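Local coordinates for putative branched-chain amino acid transport system substrate-binding protein (Rhodopseudomonas palustris, PDB 4FB4) that probably serves as the periplasmic substrate-binding component of an ABC transport system, and holds caffeic acid in the crystal, at residues A[95-100]-A[113-118]; A[142-147]-A[171-176]; A[7-12]-A[42-47]. All coordinates share one frame; numbering follows the deposited sequence.

Contact 1. Residues A[95-100]-A[113-118]; sequences PHIALA and VAMPQP. With DHC (caffeic acid), chain B.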
loop_
_atom_site.group_PDB
_atom_site.type_symbol
_atom_site.label_atom_id
_atom_site.label_comp_id
_atom_site.label_asym_id
_atom_site.label_seq_id
_atom_site.Cartn_x
_atom_site.Cartn_y
_atom_site.Cartn_z
ATOM N N PRO A 95 16.210 10.121 0.047
ATOM C CA PRO A 95 14.814 9.977 0.447
ATOM C C PRO A 95 14.126 8.842 -0.287
ATOM O O PRO A 95 14.322 8.683 -1.504
ATOM C CB PRO A 95 14.188 11.329 0.063
ATOM C CG PRO A 95 15.307 12.265 0.181
ATOM C CD PRO A 95 16.525 11.507 -0.302
ATOM N N HIS A 96 13.318 8.084 0.436
ATOM C CA HIS A 96 12.640 6.905 -0.093
ATOM C C HIS A 96 11.189 6.966 0.288
ATOM O O HIS A 96 10.842 7.068 1.487
ATOM C CB HIS A 96 13.290 5.642 0.479
ATOM C CG HIS A 96 12.469 4.351 0.313
ATOM N ND1 HIS A 96 12.299 3.453 1.330
ATOM C CD2 HIS A 96 11.741 3.866 -0.767
ATOM C CE1 HIS A 96 11.571 2.410 0.869
ATOM N NE2 HIS A 96 11.168 2.704 -0.393
ATOM N N ILE A 97 10.337 6.945 -0.717
ATOM C CA ILE A 97 8.907 6.849 -0.561
ATOM C C ILE A 97 8.493 5.413 -0.860
ATOM O O ILE A 97 8.623 4.929 -1.975
ATOM C CB ILE A 97 8.132 7.837 -1.484
ATOM C CG1 ILE A 97 8.572 9.295 -1.248
ATOM C CG2 ILE A 97 6.648 7.646 -1.255
ATOM C CD1 ILE A 97 7.979 10.313 -2.230
ATOM N N ALA A 98 8.079 4.680 0.168
ATOM C CA ALA A 98 7.689 3.274 0.056
ATOM C C ALA A 98 6.296 3.180 -0.565
ATOM O O ALA A 98 5.442 3.935 -0.199
ATOM C CB ALA A 98 7.718 2.630 1.462
ATOM N N LEU A 99 6.088 2.254 -1.519
ATOM C CA LEU A 99 4.809 1.992 -2.133
ATOM C C LEU A 99 4.123 0.727 -1.612
ATOM O O LEU A 99 3.108 0.285 -2.183
ATOM C CB LEU A 99 4.947 1.979 -3.681
ATOM C CG LEU A 99 5.537 3.240 -4.335
ATOM C CD1 LEU A 99 5.644 3.146 -5.870
ATOM C CD2 LEU A 99 4.753 4.462 -3.921
ATOM N N ALA A 100 4.681 0.124 -0.555
ATOM C CA ALA A 100 4.080 -0.994 0.164
ATOM C C ALA A 100 4.292 -0.719 1.660
ATOM O O ALA A 100 5.185 0.056 2.042
ATOM C CB ALA A 100 4.717 -2.330 -0.243
ATOM N N VAL A 113 9.703 7.169 4.134
ATOM C CA VAL A 113 8.302 7.380 4.522
ATOM C C VAL A 113 7.521 6.370 3.728
ATOM O O VAL A 113 8.041 5.792 2.773
ATOM C CB VAL A 113 7.805 8.813 4.233
ATOM C CG1 VAL A 113 8.580 9.839 5.092
ATOM C CG2 VAL A 113 7.887 9.120 2.759
ATOM N N ALA A 114 6.269 6.168 4.084
ATOM C CA ALA A 114 5.420 5.205 3.362
ATOM C C ALA A 114 4.091 5.794 2.960
ATOM O O ALA A 114 3.492 6.554 3.701
ATOM C CB ALA A 114 5.236 3.936 4.183
HETATM N N MSE A 115 3.656 5.477 1.750
HETATM C CA MSE A 115 2.394 5.947 1.247
HETATM C C MSE A 115 1.193 5.087 1.637
HETATM O O MSE A 115 0.124 5.652 1.895
HETATM C CB MSE A 115 2.381 6.082 -0.306
HETATM C CG MSE A 115 3.413 7.005 -0.876
HETATM SE SE MSE A 115 3.298 8.823 -0.168
HETATM C CE MSE A 115 1.831 9.102 -1.095
ATOM N N PRO A 116 1.312 3.725 1.602
ATOM C CA PRO A 116 0.121 2.918 1.975
ATOM C C PRO A 116 -0.252 3.124 3.419
ATOM O O PRO A 116 0.593 3.457 4.239
ATOM C CB PRO A 116 0.585 1.459 1.777
ATOM C CG PRO A 116 1.639 1.551 0.704
ATOM C CD PRO A 116 2.367 2.881 1.011
ATOM N N GLN A 117 -1.533 2.963 3.715
ATOM C CA GLN A 117 -2.035 3.115 5.075
ATOM C C GLN A 117 -1.330 2.134 6.046
ATOM O O GLN A 117 -1.129 0.973 5.714
ATOM C CB GLN A 117 -3.523 2.857 5.095
ATOM C CG GLN A 117 -4.342 3.928 4.388
ATOM C CD GLN A 117 -4.476 3.688 2.902
ATOM O OE1 GLN A 117 -3.908 2.735 2.364
ATOM N NE2 GLN A 117 -5.203 4.584 2.219
ATOM N N PRO A 118 -0.946 2.617 7.232
ATOM C CA PRO A 118 -0.300 1.685 8.157
ATOM C C PRO A 118 -1.301 0.617 8.605
ATOM O O PRO A 118 -2.529 0.868 8.665
ATOM C CB PRO A 118 0.134 2.571 9.339
ATOM C CG PRO A 118 -0.680 3.786 9.233
ATOM C CD PRO A 118 -1.049 3.983 7.787
HETATM C C1 DHC B . 2.550 -7.166 0.530
HETATM O O1 DHC B . 3.688 -7.270 0.999
HETATM C C2 DHC B . 1.649 -6.026 0.839
HETATM C C3 DHC B . 1.190 -5.367 -0.203
HETATM C "C1'" DHC B . 0.364 -4.090 -0.078
HETATM C "C2'" DHC B . 0.508 -3.132 -1.063
HETATM C "C3'" DHC B . -0.179 -1.941 -1.004
HETATM C "C4'" DHC B . -1.090 -1.635 0.098
HETATM C "C5'" DHC B . -1.214 -2.590 1.108
HETATM C "C6'" DHC B . -0.470 -3.792 0.993
HETATM O "O4'" DHC B . -1.757 -0.445 0.090
HETATM O "O3'" DHC B . -0.019 -1.062 -2.028
HETATM O O2 DHC B . 2.135 -7.975 -0.331
#

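Contact 2. Residues A[142-147]-A[171-176]; sequences GYSDSY and RFARPD. With DHC (caffeic acid), chain B.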
loop_
_atom_site.group_PDB
_atom_site.type_symbol
_atom_site.label_atom_id
_atom_site.label_comp_id
_atom_site.label_asym_id
_atom_site.label_seq_id
_atom_site.Cartn_x
_atom_site.Cartn_y
_atom_site.Cartn_z
ATOM N N GLY A 142 -2.216 -16.064 6.653
ATOM C CA GLY A 142 -1.441 -15.003 6.028
ATOM C C GLY A 142 -0.083 -15.452 5.575
ATOM O O GLY A 142 0.350 -16.556 5.890
ATOM N N TYR A 143 0.602 -14.578 4.876
ATOM C CA TYR A 143 1.915 -14.911 4.385
ATOM C C TYR A 143 2.880 -15.245 5.526
ATOM O O TYR A 143 2.821 -14.622 6.589
ATOM C CB TYR A 143 2.530 -13.763 3.636
ATOM C CG TYR A 143 1.846 -13.283 2.382
ATOM C CD1 TYR A 143 1.216 -14.162 1.517
ATOM C CD2 TYR A 143 1.885 -11.941 2.026
ATOM C CE1 TYR A 143 0.611 -13.701 0.341
ATOM C CE2 TYR A 143 1.278 -11.476 0.867
ATOM C CZ TYR A 143 0.660 -12.379 0.006
ATOM O OH TYR A 143 0.037 -11.952 -1.171
ATOM N N SER A 144 3.803 -16.159 5.244
ATOM C CA SER A 144 4.937 -16.462 6.134
ATOM C C SER A 144 6.069 -15.466 5.875
ATOM O O SER A 144 7.200 -15.862 5.557
ATOM C CB SER A 144 5.426 -17.903 5.878
ATOM O OG SER A 144 5.514 -18.170 4.463
ATOM N N ASP A 145 5.769 -14.174 5.954
ATOM C CA ASP A 145 6.811 -13.135 5.814
ATOM C C ASP A 145 6.404 -11.882 6.579
ATOM O O ASP A 145 5.442 -11.940 7.348
ATOM C CB ASP A 145 7.131 -12.831 4.340
ATOM C CG ASP A 145 5.976 -12.182 3.588
ATOM O OD1 ASP A 145 5.116 -11.511 4.208
ATOM O OD2 ASP A 145 5.941 -12.379 2.354
ATOM N N SER A 146 7.123 -10.774 6.366
ATOM C CA SER A 146 6.966 -9.564 7.190
ATOM C C SER A 146 5.557 -8.945 7.051
ATOM O O SER A 146 4.991 -8.460 8.027
ATOM C CB SER A 146 8.055 -8.543 6.826
ATOM O OG SER A 146 8.242 -8.446 5.387
ATOM N N TYR A 147 4.958 -9.011 5.869
ATOM C CA TYR A 147 3.573 -8.514 5.712
ATOM C C TYR A 147 2.563 -9.318 6.552
ATOM O O TYR A 147 1.709 -8.734 7.264
ATOM C CB TYR A 147 3.152 -8.458 4.249
ATOM C CG TYR A 147 1.794 -7.862 4.018
ATOM C CD1 TYR A 147 1.564 -6.493 4.226
ATOM C CD2 TYR A 147 0.727 -8.644 3.601
ATOM C CE1 TYR A 147 0.317 -5.917 4.051
ATOM C CE2 TYR A 147 -0.522 -8.071 3.386
ATOM C CZ TYR A 147 -0.745 -6.738 3.642
ATOM O OH TYR A 147 -1.990 -6.166 3.433
ATOM N N ARG A 171 -0.150 -20.041 8.112
ATOM C CA ARG A 171 0.598 -19.274 7.155
ATOM C C ARG A 171 0.767 -20.013 5.832
ATOM O O ARG A 171 0.616 -21.238 5.766
ATOM C CB ARG A 171 1.971 -18.888 7.717
ATOM C CG ARG A 171 1.913 -18.167 9.069
ATOM C CD ARG A 171 1.385 -16.730 8.974
ATOM N NE ARG A 171 1.646 -16.062 10.256
ATOM C CZ ARG A 171 2.505 -15.062 10.456
ATOM N NH1 ARG A 171 3.184 -14.487 9.456
ATOM N NH2 ARG A 171 2.661 -14.605 11.680
ATOM N N PHE A 172 1.022 -19.243 4.780
ATOM C CA PHE A 172 1.409 -19.797 3.481
ATOM C C PHE A 172 2.434 -18.905 2.800
ATOM O O PHE A 172 2.629 -17.749 3.190
ATOM C CB PHE A 172 0.180 -20.044 2.605
ATOM C CG PHE A 172 -0.530 -18.800 2.131
ATOM C CD1 PHE A 172 -1.262 -18.020 2.996
ATOM C CD2 PHE A 172 -0.522 -18.457 0.785
ATOM C CE1 PHE A 172 -1.930 -16.901 2.555
ATOM C CE2 PHE A 172 -1.201 -17.346 0.331
ATOM C CZ PHE A 172 -1.902 -16.554 1.229
ATOM N N ALA A 173 3.089 -19.458 1.783
ATOM C CA ALA A 173 4.100 -18.728 1.039
ATOM C C ALA A 173 3.459 -18.086 -0.186
ATOM O O ALA A 173 2.549 -18.648 -0.790
ATOM C CB ALA A 173 5.275 -19.625 0.651
ATOM N N ARG A 174 3.943 -16.902 -0.543
ATOM C CA ARG A 174 3.352 -16.155 -1.638
ATOM C C ARG A 174 3.119 -16.981 -2.873
ATOM O O ARG A 174 2.052 -16.857 -3.459
ATOM C CB ARG A 174 4.204 -14.950 -2.013
ATOM C CG ARG A 174 4.173 -13.872 -0.966
ATOM C CD ARG A 174 5.082 -12.718 -1.298
ATOM N NE ARG A 174 5.129 -11.822 -0.134
ATOM C CZ ARG A 174 4.447 -10.687 -0.018
ATOM N NH1 ARG A 174 4.550 -9.989 1.091
ATOM N NH2 ARG A 174 3.724 -10.212 -1.020
ATOM N N PRO A 175 4.105 -17.825 -3.275
ATOM C CA PRO A 175 3.974 -18.593 -4.531
ATOM C C PRO A 175 3.076 -19.823 -4.472
ATOM O O PRO A 175 2.821 -20.423 -5.497
ATOM C CB PRO A 175 5.418 -19.037 -4.833
ATOM C CG PRO A 175 6.310 -18.262 -3.888
ATOM C CD PRO A 175 5.453 -17.990 -2.681
ATOM N N ASP A 176 2.618 -20.208 -3.292
ATOM C CA ASP A 176 1.863 -21.446 -3.114
ATOM C C ASP A 176 0.603 -21.473 -3.991
ATOM O O ASP A 176 -0.116 -20.484 -4.038
ATOM C CB ASP A 176 1.492 -21.627 -1.636
ATOM C CG ASP A 176 2.698 -21.991 -0.753
ATOM O OD1 ASP A 176 3.843 -22.151 -1.273
ATOM O OD2 ASP A 176 2.511 -22.086 0.480
HETATM C C1 DHC B . 2.550 -7.166 0.530
HETATM O O1 DHC B . 3.688 -7.270 0.999
HETATM C C2 DHC B . 1.649 -6.026 0.839
HETATM C C3 DHC B . 1.190 -5.367 -0.203
HETATM C "C1'" DHC B . 0.364 -4.090 -0.078
HETATM C "C2'" DHC B . 0.508 -3.132 -1.063
HETATM C "C3'" DHC B . -0.179 -1.941 -1.004
HETATM C "C4'" DHC B . -1.090 -1.635 0.098
HETATM C "C5'" DHC B . -1.214 -2.590 1.108
HETATM C "C6'" DHC B . -0.470 -3.792 0.993
HETATM O "O4'" DHC B . -1.757 -0.445 0.090
HETATM O "O3'" DHC B . -0.019 -1.062 -2.028
HETATM O O2 DHC B . 2.135 -7.975 -0.331
#

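Contact 3. Residues A[7-12]-A[42-47]; sequences EITIGI and PLKVIV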
loop_
_atom_site.group_PDB
_atom_site.type_symbol
_atom_site.label_atom_id
_atom_site.label_comp_id
_atom_site.label_asym_id
_atom_site.label_seq_id
_atom_site.Cartn_x
_atom_site.Cartn_y
_atom_site.Cartn_z
ATOM N N GLU A 7 17.619 18.694 -14.044
ATOM C CA GLU A 7 16.503 17.762 -13.781
ATOM C C GLU A 7 16.492 17.238 -12.348
ATOM O O GLU A 7 17.523 17.209 -11.674
ATOM C CB GLU A 7 16.526 16.592 -14.756
ATOM C CG GLU A 7 17.620 15.580 -14.480
ATOM C CD GLU A 7 18.788 15.709 -15.439
ATOM O OE1 GLU A 7 19.269 16.866 -15.648
ATOM O OE2 GLU A 7 19.213 14.657 -15.992
ATOM N N ILE A 8 15.307 16.829 -11.895
ATOM C CA ILE A 8 15.144 16.130 -10.626
ATOM C C ILE A 8 14.977 14.647 -10.970
ATOM O O ILE A 8 14.198 14.290 -11.817
ATOM C CB ILE A 8 13.949 16.703 -9.878
ATOM C CG1 ILE A 8 14.280 18.174 -9.556
ATOM C CG2 ILE A 8 13.672 15.913 -8.606
ATOM C CD1 ILE A 8 13.090 18.988 -9.216
ATOM N N THR A 9 15.783 13.788 -10.363
ATOM C CA THR A 9 15.849 12.399 -10.792
ATOM C C THR A 9 15.172 11.504 -9.772
ATOM O O THR A 9 15.480 11.534 -8.568
ATOM C CB THR A 9 17.302 11.976 -10.981
ATOM O OG1 THR A 9 17.922 12.918 -11.869
ATOM C CG2 THR A 9 17.366 10.604 -11.572
ATOM N N ILE A 10 14.237 10.720 -10.257
ATOM C CA ILE A 10 13.394 9.885 -9.422
ATOM C C ILE A 10 13.539 8.439 -9.902
ATOM O O ILE A 10 13.306 8.146 -11.097
ATOM C CB ILE A 10 11.926 10.332 -9.441
ATOM C CG1 ILE A 10 11.800 11.762 -8.874
ATOM C CG2 ILE A 10 11.089 9.332 -8.651
ATOM C CD1 ILE A 10 10.640 12.456 -9.477
ATOM N N GLY A 11 14.063 7.577 -9.023
ATOM C CA GLY A 11 14.185 6.163 -9.369
ATOM C C GLY A 11 13.022 5.430 -8.770
ATOM O O GLY A 11 12.790 5.564 -7.580
ATOM N N ILE A 12 12.340 4.619 -9.571
ATOM C CA ILE A 12 11.232 3.806 -9.090
ATOM C C ILE A 12 11.479 2.326 -9.357
ATOM O O ILE A 12 11.720 1.903 -10.508
ATOM C CB ILE A 12 9.886 4.210 -9.768
ATOM C CG1 ILE A 12 9.665 5.704 -9.618
ATOM C CG2 ILE A 12 8.747 3.372 -9.172
ATOM C CD1 ILE A 12 8.397 6.292 -10.266
ATOM N N PRO A 42 12.622 19.703 -15.145
ATOM C CA PRO A 42 11.966 18.450 -15.546
ATOM C C PRO A 42 12.254 17.282 -14.611
ATOM O O PRO A 42 13.328 17.200 -14.008
ATOM C CB PRO A 42 12.534 18.162 -16.947
ATOM C CG PRO A 42 13.378 19.328 -17.293
ATOM C CD PRO A 42 13.720 20.073 -16.047
ATOM N N LEU A 43 11.308 16.357 -14.526
ATOM C CA LEU A 43 11.484 15.148 -13.714
ATOM C C LEU A 43 11.988 14.025 -14.613
ATOM O O LEU A 43 11.396 13.758 -15.650
ATOM C CB LEU A 43 10.163 14.757 -13.069
ATOM C CG LEU A 43 9.476 15.749 -12.158
ATOM C CD1 LEU A 43 8.346 15.009 -11.426
ATOM C CD2 LEU A 43 10.421 16.421 -11.166
ATOM N N LYS A 44 13.134 13.438 -14.278
ATOM C CA LYS A 44 13.663 12.292 -15.012
ATOM C C LYS A 44 13.287 11.094 -14.140
ATOM O O LYS A 44 13.821 10.936 -13.035
ATOM C CB LYS A 44 15.174 12.396 -15.162
ATOM C CG LYS A 44 15.876 11.216 -15.829
ATOM C CD LYS A 44 17.388 11.448 -15.710
ATOM C CE LYS A 44 18.233 10.283 -16.193
ATOM N NZ LYS A 44 18.519 10.407 -17.648
ATOM N N VAL A 45 12.345 10.293 -14.629
ATOM C CA VAL A 45 11.786 9.156 -13.869
ATOM C C VAL A 45 12.295 7.868 -14.503
ATOM O O VAL A 45 12.051 7.640 -15.687
ATOM C CB VAL A 45 10.237 9.170 -13.897
ATOM C CG1 VAL A 45 9.656 7.989 -13.121
ATOM C CG2 VAL A 45 9.724 10.475 -13.268
ATOM N N ILE A 46 13.082 7.095 -13.745
ATOM C CA ILE A 46 13.617 5.845 -14.209
ATOM C C ILE A 46 12.842 4.741 -13.499
ATOM O O ILE A 46 12.820 4.687 -12.262
ATOM C CB ILE A 46 15.127 5.744 -13.896
ATOM C CG1 ILE A 46 15.843 7.035 -14.348
ATOM C CG2 ILE A 46 15.705 4.451 -14.493
ATOM C CD1 ILE A 46 17.234 7.200 -13.777
ATOM N N VAL A 47 12.187 3.877 -14.274
ATOM C CA VAL A 47 11.357 2.776 -13.738
ATOM C C VAL A 47 11.996 1.410 -14.042
ATOM O O VAL A 47 12.279 1.116 -15.220
ATOM C CB VAL A 47 9.964 2.830 -14.346
ATOM C CG1 VAL A 47 9.081 1.761 -13.703
ATOM C CG2 VAL A 47 9.366 4.221 -14.197
#

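Contact 1. Residues A[95-100]-A[113-118]
Ile-97 has CG1 beside its backbone N (chi1 -57°), which leaves CG2 anti to that nitrogen, while Met-115, a selenomethionine, sets CG anti to its own carbonyl carbon (chi1 -59°). These two rotations bring Ile-97 CG2 to 3.3 Å from Met-115 CG, a tight fit for two carbons. The selenomethionine chain then folds at both chi2 and chi3, keeping SE within 3.7 Å of the same Ile-97 CG2. Ile-97 CG1 lies alongside Val-113 CG2, and on the other face of the sheet the methyls of Ala-98 and Ala-114 meet.

Three parallel-strand bonds hold the backbones together: Val-113 N to His-96 O at 2.9 Å, Ala-98 N to Val-113 O at 2.8 Å, and Met-115 N to Ala-98 O at 3.1 Å. Just past the last one, Pro-116 lays its ring against the other segment, with CD 3.5 Å from Ala-98 O and CG equally near the Leu-99 carbonyl. Its CB faces the catechol end of caffeic acid, 3.5 Å from O4', and the neighbouring O3' donates a weak bond of 3.4 Å to Leu-99 O. With a glycine here the ring is gone, which would probably open a gap beside the Leu-99 carbonyl and strip one wall from the catechol.

The pair belongs to a beta-alpha-beta unit in which strand 112-114 forms the sheet edge and strand 96-98 lies between it and strand 72-75. Helix 282-302 packs on Ile-97, Met-115 and Pro-116; helix 79-92 packs on His-96, Ala-98 and Ala-100.

Contact 2. Residues A[142-147]-A[171-176]
Arg-174 reaches across Tyr-143 at about a right angle and grips both Asp-145 and the caffeic acid carboxylate. Its chain, extended from CG to NE (chi2 176°), passes over the tyrosine ring, with Arg-174 CG 3.8 Å from the Tyr-143 ring centroid in a CH-pi contact. Farther out, Tyr-143 CE2 lies over one face of the guanidinium, whose plane is turned 38° from the ring.

The guanidinium edges do the polar work. Asp-145 OD2 sits at the guanidinium edge, in the plane of the group, taking a salt-bridge bond from Arg-174 NE at 2.7 Å and a weaker one from Arg-174 NH1 at 3.0 Å; carboxylate and guanidinium are 27° from coplanar. The ligand carboxylate takes the adjoining NH1/NH2 edge: Arg-174 NH1 reaches caffeic acid O1 at 2.9 Å, and Arg-174 NH2 reaches O2 at 2.8 Å. Held at NE by Asp-145 and from behind by the ring, the guanidinium has little room to rotate, and Asp-145 probably offsets part of its charge. The same aspartate caps helix 146-161, OD1 accepting a weak bond from Tyr-147 N. Tyr-147 spreads one ring face beneath the ligand, caffeic acid C2 standing over its centre, 3.3 Å above the ring plane.

Behind this, Phe-172 meets the Tyr-143 ring obliquely, and Arg-171 NH1 donates in plane to Tyr-143 O at 2.9 Å, with Asp-149 and Glu-169 as further salt-bridge partners. Phe-172 N to Gly-142 O and Ser-144 N to Phe-172 O join the parallel strands.

The ligand thus sits at the carboxy ends of parallel strands in a beta-alpha-beta unit, as expected for the interlobe cleft of a periplasmic binding protein, with Arg-174 anchoring its carboxylate.

Contact 3. Residues A[7-12]-A[42-47]
Strands 8-12 and 42-47 run parallel, their axes 4.7 Å apart at closest and inclined by 22°, and five regular backbone bonds, from Ile-8 N to Pro-42 O through to Ile-12 N to Ile-46 O, lace them together.

On one face the side chains are all aliphatic. Leu-43 straddles two isoleucines: its CD2 rests 3.8 Å from Ile-8 CB, alongside it, while its CD1 meets Ile-10 CD1 at 3.9 Å. One step further on, Val-45 has CG1 anti to the backbone N (chi1 180°), where it receives Ile-12 CD1 at 3.6 Å.

The other face is more mixed. The Thr-9 methyl CG2 meets Ile-46 CD1 at 4.1 Å, and the Lys-44 chain runs alongside Thr-9 and Glu-7, with Glu-7 OE2 3.7 Å from Lys-44 CD. The charged ends do not meet, Glu-7 OE2 standing 4.6 Å from Lys-44 NZ, so any attraction between them is probably modest. Gly-11, opposite Ile-46, adds no side chain to this face.

Strand 8-14 is an inner strand, bonded on its far side to strand 72-75, and strand 41-49 is flanked in turn by the short antiparallel strand 37-38. Helix 282-302 lies over the aliphatic face, its Phe-291 touching both Ile-10 and Leu-43 and its Val-298 reaching Ile-8.

From the N terminus, contact 3 comes first: residues 42-47 return to strand 8-14 after a 29-residue loop containing helix 21-30 and strand 37-38. Contact 1 then closes a shorter loop, 12 residues with helix 106-109, and contact 2 a third, 23 residues that include most of helix 146-161. The three follow in series, with none nested or crossed. Contacts 3 and 1 belong to the same six-stranded sheet, and helix 282-302 packs on both. Contact 2 lies in the other large sheet. Contacts 1 and 2 have centres about 21 Å apart and touch opposite ends of caffeic acid, which bridges the two halves of the fold.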